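Local atomic coordinates of uncharacterized protein (PDB entry 4NZK), a protein that is of unknown function but belongs to the DHHW family of the SGNH hydrolase clan, and may therefore act as an esterase-like hydrolase. Residues 229-234 / 269-274; 281-286 / 303-308; 75-80 / 333-338; 104-109 / 128-133. All coordinates share one frame; numbering follows the deposited sequence. Where two conformers were deposited one is given.

Contact 1 of 4, residues 229-234 / 269-274; sequences YTATYY and KIVKIE. With EDO (1,2-ethanediol), chain C.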
loop_
_atom_site.group_PDB
_atom_site.type_symbol
_atom_site.label_atom_id
_atom_site.label_comp_id
_atom_site.label_asym_id
_atom_site.label_seq_id
_atom_site.Cartn_x
_atom_site.Cartn_y
_atom_site.Cartn_z
ATOM N N TYR A 229 2.551 -20.435 -5.314
ATOM C CA TYR A 229 1.602 -19.626 -6.096
ATOM C C TYR A 229 2.127 -19.461 -7.539
ATOM O O TYR A 229 3.299 -19.760 -7.848
ATOM C CB TYR A 229 1.418 -18.213 -5.450
ATOM C CG TYR A 229 2.625 -17.318 -5.695
ATOM C CD1 TYR A 229 3.727 -17.345 -4.860
ATOM C CD2 TYR A 229 2.695 -16.526 -6.824
ATOM C CE1 TYR A 229 4.846 -16.562 -5.110
ATOM C CE2 TYR A 229 3.817 -15.749 -7.109
ATOM C CZ TYR A 229 4.899 -15.757 -6.250
ATOM O OH TYR A 229 6.025 -15.018 -6.557
ATOM N N THR A 230 1.221 -19.020 -8.416
ATOM C CA THR A 230 1.542 -18.639 -9.785
ATOM C C THR A 230 0.862 -17.304 -10.082
ATOM O O THR A 230 -0.320 -17.153 -9.805
ATOM C CB THR A 230 1.029 -19.646 -10.827
ATOM O OG1 THR A 230 1.257 -20.990 -10.381
ATOM C CG2 THR A 230 1.706 -19.383 -12.157
ATOM N N ALA A 231 1.619 -16.339 -10.579
ATOM C CA ALA A 231 1.065 -15.047 -10.971
ATOM C C ALA A 231 0.955 -14.980 -12.480
ATOM O O ALA A 231 1.845 -15.480 -13.189
ATOM C CB ALA A 231 1.912 -13.914 -10.440
ATOM N N THR A 232 -0.109 -14.337 -12.960
ATOM C CA THR A 232 -0.324 -14.072 -14.390
ATOM C C THR A 232 -0.492 -12.564 -14.538
ATOM O O THR A 232 -1.287 -11.927 -13.810
ATOM C CB THR A 232 -1.534 -14.845 -14.923
ATOM O OG1 THR A 232 -1.319 -16.249 -14.680
ATOM C CG2 THR A 232 -1.724 -14.606 -16.424
ATOM N N TYR A 233 0.259 -11.996 -15.477
ATOM C CA TYR A 233 0.257 -10.570 -15.735
ATOM C C TYR A 233 -0.690 -10.199 -16.887
ATOM O O TYR A 233 -0.691 -10.833 -17.945
ATOM C CB TYR A 233 1.678 -10.090 -16.002
ATOM C CG TYR A 233 2.522 -10.056 -14.755
ATOM C CD1 TYR A 233 3.171 -11.191 -14.297
ATOM C CD2 TYR A 233 2.712 -8.873 -14.045
ATOM C CE1 TYR A 233 3.917 -11.164 -13.129
ATOM C CE2 TYR A 233 3.467 -8.830 -12.908
ATOM C CZ TYR A 233 4.075 -9.977 -12.443
ATOM O OH TYR A 233 4.820 -9.933 -11.293
ATOM N N TYR A 234 -1.511 -9.186 -16.625
ATOM C CA TYR A 234 -2.532 -8.712 -17.541
ATOM C C TYR A 234 -2.389 -7.214 -17.789
ATOM O O TYR A 234 -1.780 -6.480 -16.995
ATOM C CB TYR A 234 -3.919 -8.977 -16.958
ATOM C CG TYR A 234 -4.329 -10.421 -16.848
ATOM C CD1 TYR A 234 -3.934 -11.195 -15.762
ATOM C CD2 TYR A 234 -5.175 -11.001 -17.789
ATOM C CE1 TYR A 234 -4.315 -12.517 -15.651
ATOM C CE2 TYR A 234 -5.569 -12.324 -17.673
ATOM C CZ TYR A 234 -5.133 -13.071 -16.607
ATOM O OH TYR A 234 -5.522 -14.383 -16.472
ATOM N N LYS A 269 -0.821 -2.302 -14.666
ATOM C CA LYS A 269 -1.123 -3.669 -15.013
ATOM C C LYS A 269 -2.150 -4.187 -14.011
ATOM O O LYS A 269 -2.474 -3.498 -13.047
ATOM C CB LYS A 269 0.150 -4.507 -14.901
ATOM C CG LYS A 269 0.735 -4.534 -13.513
ATOM C CD LYS A 269 2.163 -5.014 -13.469
ATOM C CE LYS A 269 3.131 -3.950 -13.946
ATOM N NZ LYS A 269 4.525 -4.433 -13.985
ATOM N N ILE A 270 -2.653 -5.374 -14.290
ATOM C CA ILE A 270 -3.448 -6.144 -13.348
ATOM C C ILE A 270 -2.741 -7.469 -13.192
ATOM O O ILE A 270 -2.290 -8.067 -14.177
ATOM C CB ILE A 270 -4.873 -6.402 -13.834
ATOM C CG1 ILE A 270 -5.627 -5.080 -13.952
ATOM C CG2 ILE A 270 -5.609 -7.386 -12.914
ATOM C CD1 ILE A 270 -6.979 -5.184 -14.612
ATOM N N VAL A 271 -2.620 -7.919 -11.948
ATOM C CA VAL A 271 -1.940 -9.185 -11.674
ATOM C C VAL A 271 -2.916 -10.146 -11.003
ATOM O O VAL A 271 -3.585 -9.768 -10.058
ATOM C CB VAL A 271 -0.699 -8.985 -10.766
ATOM C CG1 VAL A 271 0.004 -10.307 -10.535
ATOM C CG2 VAL A 271 0.243 -7.946 -11.364
ATOM N N LYS A 272 -3.007 -11.358 -11.534
ATOM C CA LYS A 272 -3.806 -12.407 -10.937
ATOM C C LYS A 272 -2.850 -13.404 -10.298
ATOM O O LYS A 272 -1.897 -13.849 -10.925
ATOM C CB LYS A 272 -4.676 -13.118 -11.969
ATOM C CG LYS A 272 -5.460 -14.293 -11.389
ATOM C CD LYS A 272 -6.336 -14.939 -12.453
ATOM C CE LYS A 272 -7.077 -16.137 -11.873
ATOM N NZ LYS A 272 -8.089 -16.691 -12.821
ATOM N N ILE A 273 -3.146 -13.759 -9.052
ATOM C CA ILE A 273 -2.306 -14.704 -8.293
ATOM C C ILE A 273 -3.192 -15.862 -7.862
ATOM O O ILE A 273 -4.270 -15.647 -7.293
ATOM C CB ILE A 273 -1.674 -14.042 -7.051
ATOM C CG1 ILE A 273 -0.852 -12.832 -7.436
ATOM C CG2 ILE A 273 -0.789 -15.008 -6.278
ATOM C CD1 ILE A 273 -0.569 -11.903 -6.310
ATOM N N GLU A 274 -2.745 -17.082 -8.165
ATOM C CA GLU A 274 -3.437 -18.316 -7.773
ATOM C C GLU A 274 -2.480 -19.005 -6.814
ATOM O O GLU A 274 -1.321 -19.213 -7.140
ATOM C CB GLU A 274 -3.735 -19.210 -8.979
ATOM C CG GLU A 274 -4.732 -18.586 -9.941
ATOM C CD GLU A 274 -4.779 -19.285 -11.284
ATOM O OE1 GLU A 274 -3.928 -18.982 -12.163
ATOM O OE2 GLU A 274 -5.686 -20.108 -11.471
HETATM C C1 EDO C . 7.061 -7.426 -14.408
HETATM O O1 EDO C . 7.470 -6.058 -14.570
HETATM C C2 EDO C . 5.963 -7.799 -15.395
HETATM O O2 EDO C . 5.064 -6.715 -15.660
HETATM O O HOH W 1 -2.343 -16.829 -12.092
#

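Contact 2 of 4, residues 281-286 / 303-308; sequences RKLCIF and EEIYVC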
loop_
_atom_site.group_PDB
_atom_site.type_symbol
_atom_site.label_atom_id
_atom_site.label_comp_id
_atom_site.label_asym_id
_atom_site.label_seq_id
_atom_site.Cartn_x
_atom_site.Cartn_y
_atom_site.Cartn_z
ATOM N N ARG A 281 -11.454 -18.340 -0.812
ATOM C CA ARG A 281 -11.441 -16.880 -0.616
ATOM C C ARG A 281 -10.679 -16.242 -1.758
ATOM O O ARG A 281 -9.518 -16.574 -2.011
ATOM C CB ARG A 281 -10.812 -16.523 0.731
ATOM C CG ARG A 281 -11.506 -17.117 1.937
ATOM C CD ARG A 281 -12.866 -16.472 2.238
ATOM N NE ARG A 281 -12.732 -15.084 2.666
ATOM C CZ ARG A 281 -12.418 -14.695 3.900
ATOM N NH1 ARG A 281 -12.193 -15.580 4.882
ATOM N NH2 ARG A 281 -12.312 -13.398 4.165
ATOM N N LYS A 282 -11.341 -15.312 -2.445
ATOM C CA LYS A 282 -10.797 -14.669 -3.633
ATOM C C LYS A 282 -10.834 -13.170 -3.413
ATOM O O LYS A 282 -11.901 -12.584 -3.321
ATOM C CB LYS A 282 -11.574 -15.095 -4.892
ATOM C CG LYS A 282 -11.511 -16.606 -5.137
ATOM C CD LYS A 282 -12.283 -17.040 -6.366
ATOM C CE LYS A 282 -12.205 -18.544 -6.544
ATOM N NZ LYS A 282 -12.863 -18.950 -7.811
ATOM N N LEU A 283 -9.653 -12.576 -3.337
ATOM C CA LEU A 283 -9.484 -11.190 -2.944
ATOM C C LEU A 283 -9.176 -10.340 -4.154
ATOM O O LEU A 283 -8.359 -10.714 -5.007
ATOM C CB LEU A 283 -8.290 -11.092 -1.972
ATOM C CG LEU A 283 -7.859 -9.710 -1.506
ATOM C CD1 LEU A 283 -8.961 -9.075 -0.685
ATOM C CD2 LEU A 283 -6.559 -9.832 -0.726
ATOM N N CYS A 284 -9.811 -9.187 -4.226
ATOM C CA CYS A 284 -9.390 -8.166 -5.175
ATOM C C CYS A 284 -8.918 -6.965 -4.362
ATOM O O CYS A 284 -9.605 -6.525 -3.432
ATOM C CB CYS A 284 -10.565 -7.757 -6.054
ATOM S SG CYS A 284 -10.114 -6.658 -7.393
ATOM N N ILE A 285 -7.732 -6.472 -4.689
ATOM C CA ILE A 285 -7.151 -5.314 -4.033
ATOM C C ILE A 285 -7.176 -4.145 -5.004
ATOM O O ILE A 285 -6.749 -4.266 -6.156
ATOM C CB ILE A 285 -5.697 -5.540 -3.622
ATOM C CG1 ILE A 285 -5.569 -6.788 -2.771
ATOM C CG2 ILE A 285 -5.146 -4.334 -2.885
ATOM C CD1 ILE A 285 -4.170 -7.338 -2.795
ATOM N N PHE A 286 -7.730 -3.043 -4.551
ATOM C CA PHE A 286 -7.704 -1.794 -5.269
ATOM C C PHE A 286 -6.846 -0.864 -4.458
ATOM O O PHE A 286 -7.166 -0.519 -3.335
ATOM C CB PHE A 286 -9.099 -1.225 -5.437
ATOM C CG PHE A 286 -9.944 -2.012 -6.400
ATOM C CD1 PHE A 286 -9.617 -2.073 -7.742
ATOM C CD2 PHE A 286 -11.084 -2.665 -5.949
ATOM C CE1 PHE A 286 -10.404 -2.795 -8.615
ATOM C CE2 PHE A 286 -11.854 -3.404 -6.826
ATOM C CZ PHE A 286 -11.501 -3.454 -8.149
ATOM N N GLU A 303 -6.989 -17.978 -1.818
ATOM C CA GLU A 303 -6.881 -18.866 -2.961
ATOM C C GLU A 303 -6.521 -18.096 -4.237
ATOM O O GLU A 303 -5.722 -18.569 -5.057
ATOM C CB GLU A 303 -8.204 -19.633 -3.153
ATOM C CG GLU A 303 -8.138 -20.629 -4.303
ATOM C CD GLU A 303 -9.344 -21.557 -4.459
ATOM O OE1 GLU A 303 -10.025 -21.901 -3.454
ATOM O OE2 GLU A 303 -9.586 -21.989 -5.623
ATOM N N GLU A 304 -7.144 -16.924 -4.412
ATOM C CA GLU A 304 -6.819 -16.053 -5.546
ATOM C C GLU A 304 -6.727 -14.635 -5.059
ATOM O O GLU A 304 -7.451 -14.237 -4.136
ATOM C CB GLU A 304 -7.871 -16.109 -6.685
ATOM C CG GLU A 304 -8.061 -17.474 -7.315
ATOM C CD GLU A 304 -9.046 -17.508 -8.473
ATOM O OE1 GLU A 304 -9.692 -16.486 -8.851
ATOM O OE2 GLU A 304 -9.185 -18.611 -9.016
ATOM N N ILE A 305 -5.810 -13.896 -5.677
ATOM C CA ILE A 305 -5.633 -12.487 -5.417
ATOM C C ILE A 305 -5.541 -11.750 -6.727
ATOM O O ILE A 305 -4.717 -12.087 -7.565
ATOM C CB ILE A 305 -4.386 -12.194 -4.562
ATOM C CG1 ILE A 305 -4.434 -12.957 -3.227
ATOM C CG2 ILE A 305 -4.274 -10.709 -4.256
ATOM C CD1 ILE A 305 -3.079 -13.312 -2.705
ATOM N N TYR A 306 -6.365 -10.729 -6.877
ATOM C CA TYR A 306 -6.290 -9.835 -8.039
ATOM C C TYR A 306 -5.797 -8.483 -7.549
ATOM O O TYR A 306 -6.353 -7.916 -6.637
ATOM C CB TYR A 306 -7.659 -9.679 -8.712
ATOM C CG TYR A 306 -8.189 -10.970 -9.294
ATOM C CD1 TYR A 306 -8.702 -11.954 -8.468
ATOM C CD2 TYR A 306 -8.211 -11.183 -10.662
ATOM C CE1 TYR A 306 -9.185 -13.144 -8.985
ATOM C CE2 TYR A 306 -8.712 -12.371 -11.190
ATOM C CZ TYR A 306 -9.204 -13.333 -10.342
ATOM O OH TYR A 306 -9.673 -14.515 -10.858
ATOM N N VAL A 307 -4.754 -7.983 -8.187
ATOM C CA VAL A 307 -4.093 -6.764 -7.759
ATOM C C VAL A 307 -4.319 -5.706 -8.832
ATOM O O VAL A 307 -3.850 -5.846 -9.973
ATOM C CB VAL A 307 -2.587 -6.931 -7.528
ATOM C CG1 VAL A 307 -2.031 -5.682 -6.848
ATOM C CG2 VAL A 307 -2.291 -8.157 -6.697
ATOM N N CYS A 308 -5.040 -4.662 -8.446
ATOM C CA CYS A 308 -5.430 -3.583 -9.332
ATOM C C CYS A 308 -5.096 -2.230 -8.732
ATOM O O CYS A 308 -5.216 -2.030 -7.538
ATOM C CB CYS A 308 -6.936 -3.628 -9.514
ATOM S SG CYS A 308 -7.617 -5.223 -10.076
HETATM O O HOH W 2 -11.988 -16.870 -10.030
HETATM O O HOH W 3 -12.023 -21.869 -6.969
#

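Contact 3 of 4, residues 75-80 / 333-338; sequences SLYGGG and MCTFSA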
loop_
_atom_site.group_PDB
_atom_site.type_symbol
_atom_site.label_atom_id
_atom_site.label_comp_id
_atom_site.label_asym_id
_atom_site.label_seq_id
_atom_site.Cartn_x
_atom_site.Cartn_y
_atom_site.Cartn_z
ATOM N N SER A 75 7.312 13.476 4.298
ATOM C CA SER A 75 6.298 14.296 3.624
ATOM C C SER A 75 5.369 14.880 4.701
ATOM O O SER A 75 4.835 14.156 5.539
ATOM C CB SER A 75 5.469 13.430 2.672
ATOM O OG SER A 75 6.206 12.879 1.623
ATOM N N LEU A 76 5.180 16.192 4.656
ATOM C CA LEU A 76 4.296 16.874 5.574
ATOM C C LEU A 76 2.857 16.758 5.068
ATOM O O LEU A 76 2.598 16.777 3.883
ATOM C CB LEU A 76 4.725 18.336 5.743
ATOM C CG LEU A 76 6.161 18.460 6.312
ATOM C CD1 LEU A 76 6.692 19.879 6.190
ATOM C CD2 LEU A 76 6.293 17.962 7.738
ATOM N N TYR A 77 1.926 16.677 6.005
ATOM C CA TYR A 77 0.530 16.397 5.673
ATOM C C TYR A 77 -0.346 17.580 6.021
ATOM O O TYR A 77 -0.178 18.169 7.098
ATOM C CB TYR A 77 0.075 15.160 6.459
ATOM C CG TYR A 77 -1.306 14.707 6.108
ATOM C CD1 TYR A 77 -1.673 14.404 4.791
ATOM C CD2 TYR A 77 -2.243 14.493 7.090
ATOM C CE1 TYR A 77 -2.950 13.954 4.484
ATOM C CE2 TYR A 77 -3.525 14.066 6.781
ATOM C CZ TYR A 77 -3.869 13.795 5.482
ATOM O OH TYR A 77 -5.118 13.373 5.125
ATOM N N GLY A 78 -1.283 17.893 5.116
ATOM C CA GLY A 78 -2.203 19.021 5.302
ATOM C C GLY A 78 -3.607 18.665 5.749
ATOM O O GLY A 78 -4.393 19.537 6.139
ATOM N N GLY A 79 -3.932 17.384 5.758
ATOM C CA GLY A 79 -5.249 16.945 6.191
ATOM C C GLY A 79 -6.248 16.813 5.043
ATOM O O GLY A 79 -5.920 16.980 3.880
ATOM N N GLY A 80 -7.487 16.484 5.402
ATOM C CA GLY A 80 -8.566 16.248 4.433
ATOM C C GLY A 80 -9.559 15.266 4.992
ATOM O O GLY A 80 -9.209 14.329 5.729
HETATM N N MSE A 333 -4.579 2.274 0.681
HETATM C CA MSE A 333 -3.762 3.352 0.159
HETATM C C MSE A 333 -3.326 4.241 1.273
HETATM O O MSE A 333 -3.827 4.133 2.393
HETATM C CB MSE A 333 -4.543 4.168 -0.866
HETATM C CG MSE A 333 -5.920 4.680 -0.420
HETATM SE SE MSE A 333 -6.675 5.434 -2.106
HETATM C CE MSE A 333 -7.388 3.616 -2.378
ATOM N N CYS A 334 -2.383 5.130 0.995
ATOM C CA CYS A 334 -1.970 6.086 2.011
ATOM C C CYS A 334 -2.970 7.239 2.084
ATOM O O CYS A 334 -3.786 7.462 1.202
ATOM C CB CYS A 334 -0.553 6.591 1.758
ATOM S SG CYS A 334 -0.465 7.798 0.409
ATOM N N THR A 335 -2.859 7.999 3.158
ATOM C CA THR A 335 -3.767 9.103 3.409
ATOM C C THR A 335 -3.762 10.125 2.290
ATOM O O THR A 335 -4.806 10.604 1.888
ATOM C CB THR A 335 -3.454 9.789 4.731
ATOM O OG1 THR A 335 -2.027 9.890 4.860
ATOM C CG2 THR A 335 -4.062 9.009 5.913
ATOM N N PHE A 336 -2.584 10.476 1.786
ATOM C CA PHE A 336 -2.524 11.472 0.725
ATOM C C PHE A 336 -3.366 11.039 -0.488
ATOM O O PHE A 336 -4.006 11.838 -1.150
ATOM C CB PHE A 336 -1.096 11.659 0.261
ATOM C CG PHE A 336 -0.193 12.345 1.238
ATOM C CD1 PHE A 336 -0.050 13.737 1.219
ATOM C CD2 PHE A 336 0.595 11.620 2.111
ATOM C CE1 PHE A 336 0.823 14.381 2.086
ATOM C CE2 PHE A 336 1.475 12.263 2.962
ATOM C CZ PHE A 336 1.609 13.639 2.940
ATOM N N SER A 337 -3.339 9.751 -0.797
ATOM C CA SER A 337 -4.129 9.243 -1.918
ATOM C C SER A 337 -5.623 9.284 -1.608
ATOM O O SER A 337 -6.415 9.707 -2.448
ATOM C CB SER A 337 -3.762 7.814 -2.268
ATOM O OG SER A 337 -2.503 7.745 -2.845
ATOM N N ALA A 338 -6.016 8.854 -0.403
ATOM C CA ALA A 338 -7.426 8.779 -0.072
ATOM C C ALA A 338 -8.068 10.149 0.013
ATOM O O ALA A 338 -9.240 10.274 -0.313
ATOM C CB ALA A 338 -7.622 8.056 1.244
#

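Contact 4 of 4, residues 104-109 / 128-133; sequences NMVVPT and DSINSI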
loop_
_atom_site.group_PDB
_atom_site.type_symbol
_atom_site.label_atom_id
_atom_site.label_comp_id
_atom_site.label_asym_id
_atom_site.label_seq_id
_atom_site.Cartn_x
_atom_site.Cartn_y
_atom_site.Cartn_z
ATOM N N ASN A 104 -11.746 -1.455 4.008
ATOM C CA ASN A 104 -11.004 -0.225 3.795
ATOM C C ASN A 104 -9.825 -0.182 4.776
ATOM O O ASN A 104 -10.005 -0.371 5.971
ATOM C CB ASN A 104 -11.917 0.943 4.144
ATOM C CG ASN A 104 -11.197 2.267 4.112
ATOM O OD1 ASN A 104 -10.654 2.639 3.093
ATOM N ND2 ASN A 104 -11.167 2.966 5.251
HETATM N N MSE A 105 -8.636 0.088 4.250
HETATM C CA MSE A 105 -7.437 0.256 5.100
HETATM C C MSE A 105 -6.594 1.382 4.570
HETATM O O MSE A 105 -5.796 1.209 3.646
HETATM C CB MSE A 105 -6.677 -1.075 5.246
HETATM C CG MSE A 105 -5.580 -0.907 6.338
HETATM SE SE MSE A 105 -4.720 -2.596 6.785
HETATM C CE MSE A 105 -4.081 -3.046 5.040
ATOM N N VAL A 106 -6.815 2.566 5.136
ATOM C CA VAL A 106 -6.071 3.754 4.800
ATOM C C VAL A 106 -4.962 3.900 5.817
ATOM O O VAL A 106 -5.215 3.873 7.027
ATOM C CB VAL A 106 -6.965 5.025 4.740
ATOM C CG1 VAL A 106 -6.114 6.259 4.445
ATOM C CG2 VAL A 106 -8.043 4.855 3.670
ATOM N N VAL A 107 -3.745 4.060 5.329
ATOM C CA VAL A 107 -2.582 4.062 6.228
ATOM C C VAL A 107 -1.808 5.372 6.108
ATOM O O VAL A 107 -1.804 6.005 5.067
ATOM C CB VAL A 107 -1.643 2.875 5.960
ATOM C CG1 VAL A 107 -2.331 1.555 6.320
ATOM C CG2 VAL A 107 -1.140 2.838 4.519
ATOM N N PRO A 108 -1.149 5.771 7.199
ATOM C CA PRO A 108 -0.401 7.007 7.179
ATOM C C PRO A 108 0.966 6.794 6.555
ATOM O O PRO A 108 1.393 5.670 6.356
ATOM C CB PRO A 108 -0.227 7.317 8.651
ATOM C CG PRO A 108 -0.142 5.987 9.272
ATOM C CD PRO A 108 -1.096 5.110 8.520
ATOM N N THR A 109 1.617 7.907 6.242
ATOM C CA THR A 109 3.011 7.937 5.892
ATOM C C THR A 109 3.827 8.171 7.172
ATOM O O THR A 109 3.264 8.310 8.286
ATOM C CB THR A 109 3.274 9.007 4.838
ATOM O OG1 THR A 109 2.836 10.274 5.350
ATOM C CG2 THR A 109 2.539 8.683 3.533
ATOM N N ASP A 128 -6.740 11.745 12.100
ATOM C CA ASP A 128 -8.021 12.456 11.952
ATOM C C ASP A 128 -8.652 12.181 10.586
ATOM O O ASP A 128 -9.870 12.016 10.487
ATOM C CB ASP A 128 -7.844 13.970 12.131
ATOM C CG ASP A 128 -7.741 14.429 13.580
ATOM O OD1 ASP A 128 -8.052 13.651 14.542
ATOM O OD2 ASP A 128 -7.365 15.643 13.742
ATOM N N SER A 129 -7.842 12.149 9.526
ATOM C CA SER A 129 -8.388 11.859 8.189
ATOM C C SER A 129 -8.862 10.435 8.081
ATOM O O SER A 129 -9.912 10.162 7.503
ATOM C CB SER A 129 -7.339 12.104 7.104
ATOM O OG SER A 129 -6.998 13.491 7.045
ATOM N N ILE A 130 -8.080 9.520 8.646
ATOM C CA ILE A 130 -8.464 8.116 8.638
ATOM C C ILE A 130 -9.793 7.898 9.409
ATOM O O ILE A 130 -10.693 7.149 8.971
ATOM C CB ILE A 130 -7.297 7.274 9.206
ATOM C CG1 ILE A 130 -6.104 7.359 8.238
ATOM C CG2 ILE A 130 -7.711 5.847 9.498
ATOM C CD1 ILE A 130 -4.821 6.848 8.799
ATOM N N ASN A 131 -9.922 8.587 10.532
ATOM C CA ASN A 131 -11.178 8.543 11.289
ATOM C C ASN A 131 -12.351 9.107 10.498
ATOM O O ASN A 131 -13.457 8.525 10.509
ATOM C CB ASN A 131 -11.068 9.284 12.619
ATOM C CG ASN A 131 -10.189 8.572 13.627
ATOM O OD1 ASN A 131 -9.928 7.365 13.519
ATOM N ND2 ASN A 131 -9.763 9.306 14.644
ATOM N N SER A 132 -12.130 10.253 9.849
ATOM C CA SER A 132 -13.197 10.894 9.069
ATOM C C SER A 132 -13.735 9.949 7.997
ATOM O O SER A 132 -14.942 9.794 7.813
ATOM C CB SER A 132 -12.683 12.188 8.443
ATOM O OG SER A 132 -13.659 12.732 7.554
ATOM N N ILE A 133 -12.816 9.309 7.270
ATOM C CA ILE A 133 -13.195 8.329 6.268
ATOM C C ILE A 133 -14.003 7.182 6.913
ATOM O O ILE A 133 -15.084 6.819 6.446
ATOM C CB ILE A 133 -11.944 7.800 5.528
ATOM C CG1 ILE A 133 -11.364 8.899 4.636
ATOM C CG2 ILE A 133 -12.283 6.542 4.718
ATOM C CD1 ILE A 133 -9.954 8.655 4.192
HETATM O O HOH W 4 -10.139 4.958 7.177
#

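Contact 1 of 4, residues 229-234 / 269-274
Tyr233 sets its ring beside Val271. Both side chains point the same way, and Tyr233 CE2 lies 3.7 Å from Val271 CG2. The ring has neighbours on both faces and at an edge. Val271 CG1 lies over one face, less close than CG2. C2 of a 1,2-ethanediol, probably from the crystallisation liquor, lies over the opposite face toward the rim, and Lys269 CD meets the edge close to the ring plane. The lysine chain bends at its third torsion (chi3 76°), which turns Lys269 NZ to a 2.9 Å hydrogen bond with O2 of the diol. Lys269 NZ also bonds to Met264 O. Tyr233 OH is held by Ser249 O. With an alanine at Tyr233, Val271 would probably face a gap, and Ser249 O would lose its hydroxyl partner. On the same face, Ile273 CG2 packs obliquely on Tyr229 CD2 at 3.8 Å.

On the other face of the sheet, the Tyr234 ring runs alongside Lys272, with Tyr234 CE1 3.7 Å from Lys272 CB. One water links Thr232 OG1 (2.8 Å) with Glu274 OE1 (2.7 Å).

These side chains are placed by six antiparallel backbone bonds. Thr230, Thr232 and Tyr234 form hydrogen-bonded pairs with Glu274, Lys272 and Ile270. Strand 229-234 is the outermost on this side of the mixed sheet. Strand 270-275 separates it from strand 304-309, to which Val271 and Ile273 bond.

Contact 2 of 4, residues 281-286 / 303-308
Glu304 OE1 is gripped by two donors. Tyr306 OH gives it a 2.8 Å hydrogen bond from above the carboxylate plane, and a water donates a second bond of 2.6 Å. The same water accepts from Lys282 NZ, so it joins acid and lysine. Lys282 and Glu304 lie side by side and point the same way, both chains extended. The lysine chain lies along the acid, with Lys282 CD 3.6 Å from Glu304 OE1. The direct salt bridge is long, 3.9 Å from Lys282 NZ to Glu304 OE2. A further water spans Lys282 NZ and Glu303 OE2. The nearby lysine charge would be expected to stabilise both carboxylates.

Farther along this face the contacts become apolar. Cys284 SG and Cys308 SG touch at 3.9 Å without a disulfide. Cys308 SG takes the position anti to its carbonyl carbon (chi1 -54°), which brings it toward Cys284 and the Phe286 ring. The sulfur sits obliquely to that ring, 4.9 Å from Cys308 SG to the Phe286 centroid, and Cys308 CB touches Phe286 CD1. Phe320 of helix 317-323 covers both cysteines. On the opposite face Ile285 CD1 packs against Ile305 CG2 at 3.7 Å, and Leu283 joins them.

Backbone bonds run from Leu283 and Ile285 to Glu304 and Tyr306, and back from Tyr306 and Cys308. The shortest joins Tyr306 N to Leu283 O, 2.7 Å. Neighbouring parallel strands with helices packed on the sheet are the core of the alpha/beta fold of SGNH hydrolases.

Contact 3 of 4, residues 75-80 / 333-338
Tyr77 and Phe336 meet edge to face: the edge of Tyr77 is turned to a face of Phe336, with ring centroids 5.1 Å apart and planes at 78°. Tyr77 CD1 sits 3.7 Å from Phe336 CE1, toward the rim of that face. Gly79 N lies over the centre of one face of Tyr77, 3.4 Å above the plane, and Thr335 OG1 lies over the opposite face, offset to the rim. The edge of Phe336 meets a carbonyl, with Leu76 O 3.4 Å from Phe336 CZ near the ring plane. This would set the slightly positive rim of the ring against the partly negative carbonyl oxygen. Ser75 CB adds an oblique contact, 3.9 Å from Phe336 CZ.

Tyr77 CG is anti to the backbone N (chi1 -175°), and the ring extends past Phe336 until Tyr77 OH comes 4.0 Å from Thr335 CB. That hydroxyl is held by Ser129 OG. Thr335 OG1 bonds to His126 ND1, and the His126 ring stacks with Tyr77. Replacing Phe336 by alanine would probably open a gap beside Tyr77 and leave its edge, Leu76 O and Ser75 CB without the ring.

With no hydrogen bond between its segments, the contact joins the loop after strand 70-75 to the start of helix 335-339. Cys334 is the N-cap of that helix and is covalently linked to an unidentified group, probably from the crystallisation liquor, that lies close to Phe336 and may mark a pocket. The arrangement is a strand-to-helix junction at the C-terminal end of a parallel strand, where alpha/beta folds commonly place their binding sites.

Contact 4 of 4, residues 104-109 / 128-133
Ile130 and Val106 form the centre of this interface, with Ile130 CG1 3.9 Å from Val106 CG1. Ile130 CG1 is anti to the carbonyl carbon (chi1 -66°), which sends the longer branch toward the strand. The two side chains slide past each other in opposite directions. Pro108 and Ile130 instead cross at about a right angle, and Ile130 CD1 lies 4.1 Å from Pro108 CD. One turn later Ile133 CD1 approaches Val106 CG2 more loosely, at 4.3 Å. Val106 is thus touched by both isoleucines, one on each of its methyls.

Two further packing contacts set a methyl against a polar atom. Ile130 CD1 rests on a backbone carbonyl, 3.5 Å from Val106 O. The Asn104 side chain crosses that of Ile133 at about a right angle, with Asn104 ND2 3.8 Å from Ile133 CG2.

Helix 128-133 runs nearly antiparallel to strand 104-107, at 164°, with their axes 8.9 Å apart. A helix laid antiparallel along a strand of a largely parallel sheet is the usual packing of an alpha/beta fold. Thr335 and Ala338 of helix 335-339 and Tyr85 of helix 83-96 fill in around the same residues.

The polar contacts run through Asn104. A water bridges the two segments. It donates to Ile130 O at 2.9 Å and accepts a weak bond from Asn104 ND2. The amide has firmer partners elsewhere: Asn104 OD1 bonds to Tyr85 OH, and Asn104 ND2 bonds to Asn142 OD1.

All four contacts reach one mixed sheet. Contacts 1 and 2 are neighbours, with centres about 10 Å apart, and their strands 270-275 and 304-309 lie next to each other in the sheet. The centres of contacts 3 and 4 are about 9 Å apart, and the two touch where Thr335 packs on Ile130 and Phe336 on Thr109. The centres of contacts 1 and 3 are about 29 Å apart, on opposite sides of the chain's centre. Along the chain, contacts 4, 1 and 2 follow in series, and contact 3 spans them all. Contacts 1 and 2 build one side of the sheet. Contacts 3 and 4 pack a loop and helices toward the other, so early and late parts of the chain close into one alpha/beta domain.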